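Local coordinates for protein putative Acetyltransferase (Lactobacillus plantarum WCFS1, PDB 3EFA) that probably transfers an acetyl group from acetyl-CoA to an amine of a still unidentified substrate, as a member of the GNAT acetyltransferase superfamily, at residues A[39-44]-A[61-66]. Residues are numbered along the deposited sequence; the frame is centred on the assembly and turned at random. Where two conformers were deposited one is given.
Sequences DVKDTD and TLRLEP
Asp39 meets the guanidinium of Arg63 end-on: OD1 takes NH1 at 2.8 Å and OD2 takes NH2 at 3.2 Å, both on the syn side, with the two planar groups 22° apart. Asp39 also opens a type I beta turn that closes at Asp42. Within it, Lys41 CB sits above one guanidinium face, toward its rim, 3.7 Å from Arg63 NH1, and the rest of the chain turns off. Asp42 OD1 takes a second bond from Arg63 NH1 (3.2 Å); it lies in the guanidinium plane, whereas NH1 stands above the plane of the Asp42 carboxylate. Asp42 OD2 accepts a hydrogen bond from the backbone N of Asp39 (3.1 Å), tying the turn's two acidic ends together, while Tyr48 and Arg22 also hold OD1. Arg63 extends from the strand with CG anti to the backbone N (chi1 -176°) and bends at chi3, which turns its guanidinium back so that NE, at 2.9 Å, and NH2 share Glu65 OE2. Bonds to three carboxylates along its edge should fix the rotation of this buried group and compensate its charge. The network pins the loop between helix 34-37 and strand 48-52 to strand 57-66, which runs between strands 48-52 and 71-79 in the GNAT sheet, with Tyr19 of helix 12-29 against Asp42.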
ATOM      1  N   ASP A  39       9.811  18.867  -3.298  1.00 37.38           N
ATOM      2  CA  ASP A  39      10.199  18.158  -2.077  1.00 39.98           C
ATOM      3  C   ASP A  39      11.629  17.668  -2.137  1.00 43.47           C
ATOM      4  O   ASP A  39      12.343  17.887  -3.133  1.00 42.52           O
ATOM      5  CB  ASP A  39       9.241  16.975  -1.788  1.00 38.66           C
ATOM      6  CG  ASP A  39       9.404  15.803  -2.783  1.00 47.95           C
ATOM      7  OD1 ASP A  39      10.274  15.850  -3.685  1.00 42.43           O
ATOM      8  OD2 ASP A  39       8.653  14.809  -2.660  1.00 49.13           O
ATOM      9  N   VAL A  40      12.025  16.971  -1.077  1.00 44.69           N
ATOM     10  CA  VAL A  40      13.385  16.472  -0.930  1.00 45.09           C
ATOM     11  C   VAL A  40      13.845  15.503  -2.044  1.00 53.75           C
ATOM     12  O   VAL A  40      15.042  15.366  -2.278  1.00 58.70           O
ATOM     13  CB  VAL A  40      13.596  15.853   0.460  1.00 55.68           C
ATOM     14  CG1 VAL A  40      12.906  14.472   0.553  1.00 41.35           C
ATOM     15  CG2 VAL A  40      15.078  15.769   0.779  1.00 55.23           C
ATOM     16  N   LYS A  41      12.913  14.850  -2.741  1.00 51.71           N
ATOM     17  CA  LYS A  41      13.286  13.998  -3.881  1.00 52.36           C
ATOM     18  C   LYS A  41      13.673  14.780  -5.157  1.00 48.27           C
ATOM     19  O   LYS A  41      14.235  14.209  -6.104  1.00 40.88           O
ATOM     20  CB  LYS A  41      12.174  13.003  -4.224  1.00 49.76           C
ATOM     21  CG  LYS A  41      11.715  12.141  -3.076  1.00 60.91           C
ATOM     22  CD  LYS A  41      12.780  11.151  -2.635  1.00 76.88           C
ATOM     23  CE  LYS A  41      12.290  10.343  -1.431  1.00 88.40           C
ATOM     24  NZ  LYS A  41      13.402   9.733  -0.638  1.00 90.42           N
ATOM     25  N   ASP A  42      13.357  16.069  -5.201  1.00 39.69           N
ATOM     26  CA  ASP A  42      13.692  16.856  -6.392  1.00 44.80           C
ATOM     27  C   ASP A  42      15.141  17.320  -6.358  1.00 46.62           C
ATOM     28  O   ASP A  42      15.407  18.451  -5.972  1.00 43.00           O
ATOM     29  CB  ASP A  42      12.766  18.066  -6.535  1.00 36.35           C
ATOM     30  CG  ASP A  42      11.365  17.676  -6.954  1.00 39.51           C
ATOM     31  OD1 ASP A  42      11.236  16.970  -7.977  1.00 42.28           O
ATOM     32  OD2 ASP A  42      10.397  18.083  -6.273  1.00 40.13           O
ATOM     33  N   THR A  43      16.057  16.432  -6.751  1.00 49.93           N
ATOM     34  CA  THR A  43      17.489  16.718  -6.834  1.00 50.88           C
ATOM     35  C   THR A  43      17.941  16.705  -8.300  1.00 60.58           C
ATOM     36  O   THR A  43      17.150  16.405  -9.196  1.00 56.59           O
ATOM     37  CB  THR A  43      18.311  15.651  -6.089  1.00 54.37           C
ATOM     38  OG1 THR A  43      18.286  14.430  -6.841  1.00 55.84           O
ATOM     39  CG2 THR A  43      17.763  15.395  -4.666  1.00 36.27           C
ATOM     40  N   ASP A  44      19.223  17.007  -8.525  0.50 61.78           N
ATOM     41  CA  ASP A  44      19.844  16.992  -9.856  0.50 59.09           C
ATOM     42  C   ASP A  44      19.869  15.605 -10.477  0.50 56.92           C
ATOM     43  O   ASP A  44      20.021  15.454 -11.691  0.50 56.94           O
ATOM     44  CB  ASP A  44      21.292  17.474  -9.764  0.50 55.18           C
ATOM     45  CG  ASP A  44      21.394  18.951  -9.535  0.50 50.06           C
ATOM     46  OD1 ASP A  44      20.467  19.664  -9.961  0.50 58.48           O
ATOM     47  OD2 ASP A  44      22.396  19.394  -8.935  0.50 45.96           O
ATOM     48  N   THR A  61       3.644  15.419 -18.098  1.00 35.10           N
ATOM     49  CA  THR A  61       4.835  14.967 -17.368  1.00 31.72           C
ATOM     50  C   THR A  61       4.527  14.009 -16.213  1.00 30.10           C
ATOM     51  O   THR A  61       3.425  14.002 -15.671  1.00 37.43           O
ATOM     52  CB  THR A  61       5.661  16.174 -16.790  1.00 36.47           C
ATOM     53  OG1 THR A  61       6.861  15.695 -16.170  1.00 32.68           O
ATOM     54  CG2 THR A  61       4.856  16.933 -15.742  1.00 32.15           C
ATOM     55  N   LEU A  62       5.516  13.206 -15.847  1.00 34.33           N
ATOM     56  CA  LEU A  62       5.482  12.435 -14.599  1.00 38.90           C
ATOM     57  C   LEU A  62       6.899  12.274 -14.002  1.00 38.95           C
ATOM     58  O   LEU A  62       7.901  12.423 -14.710  1.00 36.12           O
ATOM     59  CB  LEU A  62       4.786  11.074 -14.799  1.00 45.27           C
ATOM     60  CG  LEU A  62       5.393   9.991 -15.706  1.00 44.55           C
ATOM     61  CD1 LEU A  62       6.542   9.240 -15.024  1.00 36.59           C
ATOM     62  CD2 LEU A  62       4.310   9.009 -16.149  1.00 35.88           C
ATOM     63  N   ARG A  63       6.974  11.987 -12.705  1.00 39.09           N
ATOM     64  CA  ARG A  63       8.258  11.835 -12.022  1.00 33.20           C
ATOM     65  C   ARG A  63       8.581  10.355 -11.771  1.00 38.57           C
ATOM     66  O   ARG A  63       7.742   9.591 -11.261  1.00 35.35           O
ATOM     67  CB  ARG A  63       8.274  12.631 -10.698  1.00 36.41           C
ATOM     68  CG  ARG A  63       9.637  12.607  -9.937  1.00 38.63           C
ATOM     69  CD  ARG A  63       9.698  13.593  -8.749  1.00 33.30           C
ATOM     70  NE  ARG A  63       8.996  13.098  -7.555  1.00 38.59           N
ATOM     71  CZ  ARG A  63       8.984  13.705  -6.365  1.00 40.27           C
ATOM     72  NH1 ARG A  63       9.645  14.854  -6.180  1.00 34.65           N
ATOM     73  NH2 ARG A  63       8.312  13.155  -5.349  1.00 34.51           N
ATOM     74  N   LEU A  64       9.796   9.943 -12.121  1.00 32.80           N
ATOM     75  CA  LEU A  64      10.193   8.552 -11.885  1.00 42.44           C
ATOM     76  C   LEU A  64      10.721   8.351 -10.451  1.00 44.11           C
ATOM     77  O   LEU A  64      11.694   8.993 -10.048  1.00 36.45           O
ATOM     78  CB  LEU A  64      11.190   8.089 -12.962  1.00 41.18           C
ATOM     79  CG  LEU A  64      10.508   8.155 -14.347  1.00 46.95           C
ATOM     80  CD1 LEU A  64      11.386   8.721 -15.441  1.00 41.73           C
ATOM     81  CD2 LEU A  64       9.894   6.803 -14.768  1.00 41.81           C
ATOM     82  N   GLU A  65      10.038   7.486  -9.691  1.00 40.58           N
ATOM     83  CA  GLU A  65      10.348   7.223  -8.280  1.00 38.29           C
ATOM     84  C   GLU A  65      10.533   5.715  -7.987  1.00 43.36           C
ATOM     85  O   GLU A  65       9.637   5.057  -7.432  1.00 42.56           O
ATOM     86  CB  GLU A  65       9.258   7.807  -7.357  1.00 31.10           C
ATOM     87  CG  GLU A  65       8.874   9.266  -7.647  1.00 35.92           C
ATOM     88  CD  GLU A  65       7.745   9.803  -6.751  1.00 50.61           C
ATOM     89  OE1 GLU A  65       7.372   9.128  -5.757  1.00 60.08           O
ATOM     90  OE2 GLU A  65       7.225  10.905  -7.046  1.00 44.94           O
ATOM     91  N   PRO A  66      11.714   5.172  -8.322  1.00 41.26           N
ATOM     92  CA  PRO A  66      12.010   3.747  -8.052  1.00 44.45           C
ATOM     93  C   PRO A  66      11.861   3.398  -6.566  1.00 49.41           C
ATOM     94  O   PRO A  66      12.282   4.193  -5.715  1.00 46.31           O
ATOM     95  CB  PRO A  66      13.488   3.588  -8.423  1.00 45.10           C
ATOM     96  CG  PRO A  66      13.984   4.947  -8.892  1.00 48.68           C
ATOM     97  CD  PRO A  66      12.902   5.969  -8.698  1.00 41.26           C
TER